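Local coordinates for protein hypoxanthine-guanine phosphoribosyltransferase (Thermus thermophilus, PDB 3ACD) that probably catalyses the magnesium-dependent salvage of hypoxanthine and guanine, transferring the phosphoribosyl group of 5-phospho-alpha-D-ribose 1-diphosphate to each to give IMP or GMP, at residues G10-S15 against A154-Y159; D66-S71 against S112-Y117; R96-V101 against D116-R121. All coordinates share one frame; numbering follows the deposited sequence.

Contact 1. Residues G10-S15 against A154-Y159; sequences GPVQIS and AYVYGY. With IMP (inosinic acid), chain B.
V156 O accepts a hydrogen bond from N1 of the bound IMP at 2.6 Å. On the same residue, V156 N donates to IMP O6 at 3.0 Å and a nearly straight 163°. This backbone pair reads the hydrogen-bonding edge of the base that hypoxanthine and guanine share. The Y155 ring meets the purine with a face. IMP N1 lies 3.4 Å above the ring plane, offset toward the rim. CG of Y155 is anti to the backbone N (chi1 -172°), which lays the ring against the ligand. Its OH bonds to D162 O. With a leucine here, the base would probably lose its flat aromatic neighbour and D162 O its hydroxyl partner. In type I phosphoribosyltransferases the base-binding part is called the hood, and residues 154-159 fit that role. Residues 10-15 back them by apolar contact alone. V156 serves both neighbours: CG2 lies 3.5 Å from IMP O6, while CG1 meets V12 CG1 at 3.9 Å. V12 CG2 and P11 CG both touch the methyl of A154, with P11 CG nearer at 3.8 Å. Within the loop, Q13 NE2 donates to G10 O from above the carbonyl plane. A154 O accepts a bond from K134 NZ, which also bonds to IMP.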
loop_
_atom_site.group_PDB
_atom_site.type_symbol
_atom_site.label_atom_id
_atom_site.label_comp_id
_atom_site.label_asym_id
_atom_site.label_seq_id
_atom_site.Cartn_x
_atom_site.Cartn_y
_atom_site.Cartn_z
ATOM N N GLY A 10 24.991 -2.296 -5.385
ATOM C CA GLY A 10 24.887 -3.740 -5.279
ATOM C C GLY A 10 24.721 -4.418 -6.631
ATOM O O GLY A 10 24.567 -3.742 -7.647
ATOM N N PRO A 11 24.733 -5.759 -6.673
ATOM C CA PRO A 11 24.589 -6.535 -7.907
ATOM C C PRO A 11 23.188 -6.596 -8.516
ATOM O O PRO A 11 23.042 -6.857 -9.708
ATOM C CB PRO A 11 25.092 -7.913 -7.495
ATOM C CG PRO A 11 24.609 -8.010 -6.085
ATOM C CD PRO A 11 24.975 -6.652 -5.524
ATOM N N VAL A 12 22.162 -6.364 -7.702
ATOM C CA VAL A 12 20.784 -6.413 -8.189
ATOM C C VAL A 12 20.214 -5.022 -8.453
ATOM O O VAL A 12 20.222 -4.158 -7.575
ATOM C CB VAL A 12 19.874 -7.148 -7.181
ATOM C CG1 VAL A 12 18.432 -7.155 -7.678
ATOM C CG2 VAL A 12 20.377 -8.572 -6.989
ATOM N N GLN A 13 19.723 -4.820 -9.672
ATOM C CA GLN A 13 19.144 -3.550 -10.085
ATOM C C GLN A 13 17.965 -3.838 -11.016
ATOM O O GLN A 13 18.132 -4.482 -12.054
ATOM C CB GLN A 13 20.185 -2.713 -10.843
ATOM C CG GLN A 13 21.526 -2.511 -10.128
ATOM C CD GLN A 13 21.429 -1.624 -8.899
ATOM O OE1 GLN A 13 20.551 -0.763 -8.805
ATOM N NE2 GLN A 13 22.348 -1.815 -7.958
ATOM N N ILE A 14 16.775 -3.373 -10.645
ATOM C CA ILE A 14 15.589 -3.591 -11.470
ATOM C C ILE A 14 14.839 -2.268 -11.597
ATOM O O ILE A 14 14.368 -1.712 -10.602
ATOM C CB ILE A 14 14.656 -4.657 -10.847
ATOM C CG1 ILE A 14 15.475 -5.877 -10.412
ATOM C CG2 ILE A 14 13.617 -5.092 -11.865
ATOM C CD1 ILE A 14 14.650 -6.978 -9.758
ATOM N N SER A 15 14.728 -1.771 -12.826
ATOM C CA SER A 15 14.078 -0.488 -13.078
ATOM C C SER A 15 12.579 -0.459 -12.821
ATOM O O SER A 15 11.910 -1.491 -12.820
ATOM C CB SER A 15 14.325 -0.041 -14.519
ATOM O OG SER A 15 13.600 -0.845 -15.434
ATOM N N ALA A 154 21.512 -11.166 -2.351
ATOM C CA ALA A 154 21.927 -9.789 -2.110
ATOM C C ALA A 154 20.843 -9.073 -1.310
ATOM O O ALA A 154 19.673 -9.456 -1.371
ATOM C CB ALA A 154 22.151 -9.069 -3.439
ATOM N N TYR A 155 21.224 -8.053 -0.545
ATOM C CA TYR A 155 20.227 -7.311 0.215
ATOM C C TYR A 155 19.680 -6.229 -0.699
ATOM O O TYR A 155 20.403 -5.308 -1.086
ATOM C CB TYR A 155 20.817 -6.646 1.458
ATOM C CG TYR A 155 19.731 -6.042 2.326
ATOM C CD1 TYR A 155 18.996 -6.839 3.199
ATOM C CD2 TYR A 155 19.370 -4.699 2.199
ATOM C CE1 TYR A 155 17.925 -6.325 3.920
ATOM C CE2 TYR A 155 18.295 -4.170 2.917
ATOM C CZ TYR A 155 17.576 -4.993 3.773
ATOM O OH TYR A 155 16.487 -4.505 4.460
ATOM N N VAL A 156 18.403 -6.344 -1.041
ATOM C CA VAL A 156 17.764 -5.381 -1.922
ATOM C C VAL A 156 16.860 -4.422 -1.153
ATOM O O VAL A 156 16.474 -4.682 -0.013
ATOM C CB VAL A 156 16.921 -6.095 -3.006
ATOM C CG1 VAL A 156 17.814 -6.996 -3.855
ATOM C CG2 VAL A 156 15.812 -6.918 -2.353
ATOM N N TYR A 157 16.527 -3.304 -1.784
ATOM C CA TYR A 157 15.645 -2.329 -1.165
ATOM C C TYR A 157 15.014 -1.456 -2.238
ATOM O O TYR A 157 15.419 -1.499 -3.402
ATOM C CB TYR A 157 16.406 -1.493 -0.121
ATOM C CG TYR A 157 17.572 -0.692 -0.654
ATOM C CD1 TYR A 157 17.413 0.640 -1.034
ATOM C CD2 TYR A 157 18.841 -1.264 -0.766
ATOM C CE1 TYR A 157 18.493 1.386 -1.510
ATOM C CE2 TYR A 157 19.925 -0.528 -1.244
ATOM C CZ TYR A 157 19.743 0.796 -1.613
ATOM O OH TYR A 157 20.812 1.523 -2.091
ATOM N N GLY A 158 14.004 -0.688 -1.842
ATOM C CA GLY A 158 13.290 0.159 -2.777
ATOM C C GLY A 158 11.960 -0.497 -3.111
ATOM O O GLY A 158 11.740 -1.658 -2.766
ATOM N N TYR A 159 11.069 0.243 -3.765
ATOM C CA TYR A 159 9.763 -0.284 -4.159
ATOM C C TYR A 159 9.066 -0.969 -2.972
ATOM O O TYR A 159 8.554 -2.084 -3.096
ATOM C CB TYR A 159 9.939 -1.280 -5.320
ATOM C CG TYR A 159 8.665 -1.629 -6.067
ATOM C CD1 TYR A 159 8.108 -0.747 -7.002
ATOM C CD2 TYR A 159 8.011 -2.837 -5.835
ATOM C CE1 TYR A 159 6.927 -1.071 -7.687
ATOM C CE2 TYR A 159 6.837 -3.167 -6.506
ATOM C CZ TYR A 159 6.298 -2.283 -7.429
ATOM O OH TYR A 159 5.125 -2.618 -8.072
HETATM P P IMP B . 12.350 -14.837 5.063
HETATM O O1P IMP B . 13.765 -15.182 5.322
HETATM O O2P IMP B . 11.442 -15.388 6.263
HETATM O O3P IMP B . 11.885 -15.500 3.671
HETATM O "O5'" IMP B . 12.235 -13.224 4.959
HETATM C "C5'" IMP B . 11.039 -12.587 5.403
HETATM C "C4'" IMP B . 11.143 -11.065 5.284
HETATM O "O4'" IMP B . 12.536 -10.631 5.351
HETATM C "C3'" IMP B . 10.691 -10.596 3.882
HETATM O "O3'" IMP B . 9.269 -10.513 3.784
HETATM C "C2'" IMP B . 11.349 -9.207 3.821
HETATM O "O2'" IMP B . 10.537 -8.218 4.462
HETATM C "C1'" IMP B . 12.667 -9.412 4.588
HETATM N N9 IMP B . 13.786 -9.502 3.621
HETATM C C8 IMP B . 14.462 -10.633 3.223
HETATM N N7 IMP B . 15.384 -10.322 2.351
HETATM C C5 IMP B . 15.353 -8.991 2.132
HETATM C C6 IMP B . 16.096 -8.082 1.310
HETATM O O6 IMP B . 16.989 -8.485 0.582
HETATM N N1 IMP B . 15.771 -6.749 1.353
HETATM C C2 IMP B . 14.761 -6.287 2.168
HETATM N N3 IMP B . 14.074 -7.109 2.931
HETATM C C4 IMP B . 14.326 -8.448 2.946
#

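Contact 2. Residues D66-S71 against S112-Y117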
loop_
_atom_site.group_PDB
_atom_site.type_symbol
_atom_site.label_atom_id
_atom_site.label_comp_id
_atom_site.label_asym_id
_atom_site.label_seq_id
_atom_site.Cartn_x
_atom_site.Cartn_y
_atom_site.Cartn_z
ATOM N N ASP A 66 -6.886 -7.630 2.539
ATOM C CA ASP A 66 -6.622 -7.515 3.959
ATOM C C ASP A 66 -5.120 -7.287 4.096
ATOM O O ASP A 66 -4.359 -7.493 3.142
ATOM C CB ASP A 66 -7.053 -8.772 4.723
ATOM C CG ASP A 66 -7.463 -8.461 6.152
ATOM O OD1 ASP A 66 -7.185 -7.332 6.611
ATOM O OD2 ASP A 66 -8.057 -9.335 6.818
ATOM N N PHE A 67 -4.703 -6.845 5.276
ATOM C CA PHE A 67 -3.300 -6.568 5.543
ATOM C C PHE A 67 -2.887 -7.228 6.849
ATOM O O PHE A 67 -3.646 -7.229 7.819
ATOM C CB PHE A 67 -3.083 -5.055 5.636
ATOM C CG PHE A 67 -3.349 -4.328 4.350
ATOM C CD1 PHE A 67 -2.306 -4.019 3.483
ATOM C CD2 PHE A 67 -4.647 -3.991 3.983
ATOM C CE1 PHE A 67 -2.550 -3.386 2.266
ATOM C CE2 PHE A 67 -4.904 -3.357 2.767
ATOM C CZ PHE A 67 -3.854 -3.056 1.908
ATOM N N ILE A 68 -1.689 -7.799 6.864
ATOM C CA ILE A 68 -1.176 -8.452 8.061
ATOM C C ILE A 68 0.300 -8.121 8.240
ATOM O O ILE A 68 1.010 -7.868 7.271
ATOM C CB ILE A 68 -1.321 -9.982 7.969
ATOM C CG1 ILE A 68 -0.552 -10.500 6.752
ATOM C CG2 ILE A 68 -2.786 -10.361 7.890
ATOM C CD1 ILE A 68 -0.578 -11.999 6.599
ATOM N N ALA A 69 0.755 -8.117 9.486
ATOM C CA ALA A 69 2.155 -7.839 9.783
ATOM C C ALA A 69 2.742 -9.078 10.444
ATOM O O ALA A 69 2.171 -9.609 11.395
ATOM C CB ALA A 69 2.272 -6.636 10.707
ATOM N N ILE A 70 3.877 -9.539 9.931
ATOM C CA ILE A 70 4.538 -10.724 10.463
ATOM C C ILE A 70 6.037 -10.462 10.617
ATOM O O ILE A 70 6.583 -9.558 9.983
ATOM C CB ILE A 70 4.322 -11.933 9.522
ATOM C CG1 ILE A 70 4.942 -13.194 10.125
ATOM C CG2 ILE A 70 4.919 -11.639 8.156
ATOM C CD1 ILE A 70 4.270 -13.656 11.396
ATOM N N SER A 71 6.695 -11.248 11.463
ATOM C CA SER A 71 8.128 -11.096 11.690
ATOM C C SER A 71 8.754 -12.396 12.185
ATOM O O SER A 71 8.116 -13.173 12.898
ATOM C CB SER A 71 8.383 -9.982 12.707
ATOM O OG SER A 71 7.859 -8.748 12.250
ATOM N N SER A 112 6.490 -19.622 5.289
ATOM C CA SER A 112 6.119 -20.955 5.751
ATOM C C SER A 112 5.174 -20.855 6.950
ATOM O O SER A 112 4.146 -21.531 7.003
ATOM C CB SER A 112 7.367 -21.749 6.145
ATOM O OG SER A 112 7.018 -23.069 6.524
ATOM N N TYR A 113 5.529 -20.008 7.909
ATOM C CA TYR A 113 4.701 -19.813 9.094
ATOM C C TYR A 113 3.345 -19.246 8.687
ATOM O O TYR A 113 2.300 -19.712 9.143
ATOM C CB TYR A 113 5.376 -18.847 10.069
ATOM C CG TYR A 113 4.527 -18.521 11.277
ATOM C CD1 TYR A 113 4.309 -19.468 12.278
ATOM C CD2 TYR A 113 3.915 -17.274 11.407
ATOM C CE1 TYR A 113 3.505 -19.181 13.380
ATOM C CE2 TYR A 113 3.107 -16.976 12.506
ATOM C CZ TYR A 113 2.907 -17.934 13.487
ATOM O OH TYR A 113 2.111 -17.645 14.573
ATOM N N LEU A 114 3.368 -18.234 7.826
ATOM C CA LEU A 114 2.138 -17.603 7.369
ATOM C C LEU A 114 1.204 -18.596 6.684
ATOM O O LEU A 114 0.003 -18.607 6.956
ATOM C CB LEU A 114 2.454 -16.445 6.417
ATOM C CG LEU A 114 1.247 -15.683 5.861
ATOM C CD1 LEU A 114 0.424 -15.121 7.014
ATOM C CD2 LEU A 114 1.717 -14.559 4.941
ATOM N N LEU A 115 1.747 -19.433 5.803
ATOM C CA LEU A 115 0.921 -20.406 5.102
ATOM C C LEU A 115 0.254 -21.390 6.057
ATOM O O LEU A 115 -0.907 -21.741 5.869
ATOM C CB LEU A 115 1.743 -21.164 4.054
ATOM C CG LEU A 115 2.192 -20.332 2.843
ATOM C CD1 LEU A 115 2.977 -21.197 1.879
ATOM C CD2 LEU A 115 0.975 -19.744 2.144
ATOM N N ASP A 116 0.981 -21.842 7.072
ATOM C CA ASP A 116 0.401 -22.775 8.033
ATOM C C ASP A 116 -0.717 -22.081 8.806
ATOM O O ASP A 116 -1.760 -22.678 9.080
ATOM C CB ASP A 116 1.459 -23.285 9.013
ATOM C CG ASP A 116 2.480 -24.197 8.354
ATOM O OD1 ASP A 116 2.082 -25.031 7.514
ATOM O OD2 ASP A 116 3.679 -24.089 8.688
ATOM N N TYR A 117 -0.491 -20.819 9.158
ATOM C CA TYR A 117 -1.482 -20.044 9.895
ATOM C C TYR A 117 -2.776 -19.920 9.092
ATOM O O TYR A 117 -3.870 -20.171 9.607
ATOM C CB TYR A 117 -0.937 -18.648 10.202
ATOM C CG TYR A 117 -1.924 -17.753 10.917
ATOM C CD1 TYR A 117 -2.294 -18.005 12.240
ATOM C CD2 TYR A 117 -2.494 -16.656 10.271
ATOM C CE1 TYR A 117 -3.208 -17.184 12.901
ATOM C CE2 TYR A 117 -3.411 -15.828 10.922
ATOM C CZ TYR A 117 -3.762 -16.099 12.237
ATOM O OH TYR A 117 -4.663 -15.287 12.887
#
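I68 and I70 on strand 64-70 meet L114 and Y113 on helix 109-119 through side chains alone. The apolar contacts come in two pairs. I68 and L114 reach for each other tip to tip. Their CD1 atoms stand 3.3 Å apart, tighter than usual for two methyls. I68 CD1 also lies 3.8 Å from L114 CD2, so it faces both ends of the leucine fork. CG1 of I68 sits between the backbone N and the carbonyl carbon (chi1 59°), and the extended second torsion then sends CD1 out to the helix. In the other pair, I70 CD1 approaches the Y113 ring obliquely, 3.6 Å from CD2 and 3.7 Å from CE2. The long branch of I70 leaves anti to its backbone N (chi1 -177°), and chi2 of 66° brings CD1 to the ring.

No hydrogen bond crosses between the segments. F67 N donates to D66 OD1 at 2.9 Å, on the anti side and tilted from the carboxylate plane. D66 OD2 takes the backbone N-H groups of R90 and L91, so both carboxylate oxygens have backbone partners. S71 OG donates to I70 O from above the carbonyl plane.

The contact sets a helix on the parallel sheet of the Rossmann-like type I phosphoribosyltransferase core. Strand 64-70 is outermost in this chain and pairs with strand 40-45, whose I42 and V44 touch I68 and I70. F67 forms an edge-to-face ring pair with F49 of the second subunit. L115 rests on V126 and V128 of strand 125-130, so helix 109-119 spans from the sheet's edge toward its middle.

Contact 3. Residues R96-V101 against D116-R121; sequences RDVIVV and DYLEAR
Strand 97-102, helix 109-119 and strand 125-130 form a beta-alpha-beta crossover, and here V98 and V100 of its first strand meet L118 of its helix. The contact is wholly apolar and buried. One methyl, L118 CD1, does the touching. It comes to 3.4 Å from V100 CG2, which is tight for two carbons. V98 CG1 is a looser neighbour at 4.4 Å from the same L118 CD1. The side chains of V100 and L118 meet at a slant, so the leucine end lies across the valine rather than alongside it.

The torsions explain the reach. CG of L118 is anti to the carbonyl carbon (chi1 -60°), and an extended chi2 of 180° then carries CD1 straight on to the sheet. On V100, CG2 stands beside the backbone N, opposite the carbonyl carbon, and this is the branch that receives the leucine methyl. I99, between the two valines, points away from the helix. It touches Y34 and A129.

Further along the chain, A120 N bonds to D116 O at 3.1 Å and R121 N to L118 O at 3.0 Å. At the start of the first strand, D97 OD1 bonds to S125 OG, at the start of strand 125-130. R96 NH2 bonds to T64 OG1 and T38 O.

Strand 40-45 adds to the apolar layer, with I42 against V98 and L118, and V44 against V100. The crossover is typical of the type I phosphoribosyltransferase fold. The connection from strand to helix, with E102 and T110 at its two ends, supplies much of the IMP pocket in this structure.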
loop_
_atom_site.group_PDB
_atom_site.type_symbol
_atom_site.label_atom_id
_atom_site.label_comp_id
_atom_site.label_asym_id
_atom_site.label_seq_id
_atom_site.Cartn_x
_atom_site.Cartn_y
_atom_site.Cartn_z
ATOM N N ARG A 96 -12.411 -19.057 1.278
ATOM C CA ARG A 96 -12.007 -18.078 0.267
ATOM C C ARG A 96 -10.796 -18.576 -0.515
ATOM O O ARG A 96 -10.018 -19.400 -0.026
ATOM C CB ARG A 96 -11.625 -16.727 0.908
ATOM C CG ARG A 96 -12.745 -15.942 1.603
ATOM C CD ARG A 96 -13.875 -15.560 0.653
ATOM N NE ARG A 96 -13.444 -14.721 -0.467
ATOM C CZ ARG A 96 -13.166 -13.421 -0.384
ATOM N NH1 ARG A 96 -13.266 -12.780 0.777
ATOM N NH2 ARG A 96 -12.796 -12.757 -1.473
ATOM N N ASP A 97 -10.652 -18.078 -1.740
ATOM C CA ASP A 97 -9.501 -18.413 -2.568
ATOM C C ASP A 97 -8.528 -17.284 -2.258
ATOM O O ASP A 97 -8.642 -16.177 -2.782
ATOM C CB ASP A 97 -9.894 -18.435 -4.042
ATOM C CG ASP A 97 -10.805 -19.599 -4.369
ATOM O OD1 ASP A 97 -10.388 -20.753 -4.136
ATOM O OD2 ASP A 97 -11.933 -19.367 -4.842
ATOM N N VAL A 98 -7.588 -17.581 -1.370
ATOM C CA VAL A 98 -6.608 -16.612 -0.903
ATOM C C VAL A 98 -5.322 -16.508 -1.713
ATOM O O VAL A 98 -4.790 -17.504 -2.206
ATOM C CB VAL A 98 -6.217 -16.921 0.565
ATOM C CG1 VAL A 98 -5.216 -15.890 1.078
ATOM C CG2 VAL A 98 -7.468 -16.942 1.442
ATOM N N ILE A 99 -4.833 -15.279 -1.852
ATOM C CA ILE A 99 -3.572 -15.031 -2.538
ATOM C C ILE A 99 -2.736 -14.176 -1.594
ATOM O O ILE A 99 -3.110 -13.049 -1.276
ATOM C CB ILE A 99 -3.739 -14.251 -3.863
ATOM C CG1 ILE A 99 -4.595 -15.043 -4.858
ATOM C CG2 ILE A 99 -2.356 -13.986 -4.469
ATOM C CD1 ILE A 99 -4.859 -14.293 -6.161
ATOM N N VAL A 100 -1.621 -14.729 -1.131
ATOM C CA VAL A 100 -0.722 -14.006 -0.239
ATOM C C VAL A 100 0.174 -13.140 -1.122
ATOM O O VAL A 100 0.682 -13.611 -2.136
ATOM C CB VAL A 100 0.171 -14.978 0.568
ATOM C CG1 VAL A 100 1.137 -14.193 1.452
ATOM C CG2 VAL A 100 -0.698 -15.901 1.420
ATOM N N VAL A 101 0.350 -11.877 -0.747
ATOM C CA VAL A 101 1.192 -10.973 -1.521
ATOM C C VAL A 101 2.389 -10.572 -0.660
ATOM O O VAL A 101 2.255 -9.820 0.311
ATOM C CB VAL A 101 0.406 -9.716 -1.965
ATOM C CG1 VAL A 101 1.305 -8.803 -2.791
ATOM C CG2 VAL A 101 -0.815 -10.134 -2.783
ATOM N N ASP A 116 0.981 -21.842 7.072
ATOM C CA ASP A 116 0.401 -22.775 8.033
ATOM C C ASP A 116 -0.717 -22.081 8.806
ATOM O O ASP A 116 -1.760 -22.678 9.080
ATOM C CB ASP A 116 1.459 -23.285 9.013
ATOM C CG ASP A 116 2.480 -24.197 8.354
ATOM O OD1 ASP A 116 2.082 -25.031 7.514
ATOM O OD2 ASP A 116 3.679 -24.089 8.688
ATOM N N TYR A 117 -0.491 -20.819 9.158
ATOM C CA TYR A 117 -1.482 -20.044 9.895
ATOM C C TYR A 117 -2.776 -19.920 9.092
ATOM O O TYR A 117 -3.870 -20.171 9.607
ATOM C CB TYR A 117 -0.937 -18.648 10.202
ATOM C CG TYR A 117 -1.924 -17.753 10.917
ATOM C CD1 TYR A 117 -2.294 -18.005 12.240
ATOM C CD2 TYR A 117 -2.494 -16.656 10.271
ATOM C CE1 TYR A 117 -3.208 -17.184 12.901
ATOM C CE2 TYR A 117 -3.411 -15.828 10.922
ATOM C CZ TYR A 117 -3.762 -16.099 12.237
ATOM O OH TYR A 117 -4.663 -15.287 12.887
ATOM N N LEU A 118 -2.643 -19.531 7.827
ATOM C CA LEU A 118 -3.792 -19.367 6.949
ATOM C C LEU A 118 -4.515 -20.685 6.676
ATOM O O LEU A 118 -5.748 -20.743 6.692
ATOM C CB LEU A 118 -3.352 -18.750 5.617
ATOM C CG LEU A 118 -2.685 -17.370 5.664
ATOM C CD1 LEU A 118 -2.320 -16.939 4.251
ATOM C CD2 LEU A 118 -3.630 -16.355 6.300
ATOM N N GLU A 119 -3.752 -21.743 6.423
ATOM C CA GLU A 119 -4.353 -23.040 6.135
ATOM C C GLU A 119 -5.179 -23.561 7.306
ATOM O O GLU A 119 -6.155 -24.285 7.108
ATOM C CB GLU A 119 -3.270 -24.059 5.769
ATOM C CG GLU A 119 -2.602 -23.791 4.426
ATOM C CD GLU A 119 -3.560 -23.916 3.251
ATOM O OE1 GLU A 119 -4.777 -24.087 3.479
ATOM O OE2 GLU A 119 -3.093 -23.841 2.096
ATOM N N ALA A 120 -4.786 -23.187 8.518
ATOM C CA ALA A 120 -5.491 -23.617 9.723
ATOM C C ALA A 120 -6.946 -23.143 9.733
ATOM O O ALA A 120 -7.791 -23.739 10.405
ATOM C CB ALA A 120 -4.768 -23.104 10.958
ATOM N N ARG A 121 -7.238 -22.077 8.989
ATOM C CA ARG A 121 -8.602 -21.559 8.930
ATOM C C ARG A 121 -9.394 -22.168 7.783
ATOM O O ARG A 121 -10.549 -21.810 7.545
ATOM C CB ARG A 121 -8.590 -20.036 8.821
ATOM C CG ARG A 121 -8.046 -19.368 10.068
ATOM C CD ARG A 121 -8.429 -17.912 10.113
ATOM N NE ARG A 121 -8.004 -17.283 11.358
ATOM C CZ ARG A 121 -8.380 -16.070 11.739
ATOM N NH1 ARG A 121 -9.190 -15.359 10.972
ATOM N NH2 ARG A 121 -7.939 -15.567 12.883
#

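From the N terminus, residues 10-15 come first and meet 154-159 near the other end of the chain. Contact 1 thus closes a long loop that encloses the other two. Inside it, the loops of contacts 2 and 3 cross: 66-71 precedes 96-101, and 112-117 runs into 116-121, with D116 and Y117 in common. Contacts 2 and 3 set one helix, 109-119, on the parallel sheet, and they touch where L114 CD2 meets V100 CG1 at 3.6 Å. Contact 1 lies on the opposite side of the chain's centre, with its centre about 24 Å from that of contact 2, and joins the base-binding end of the IMP pocket to the N-terminal loop.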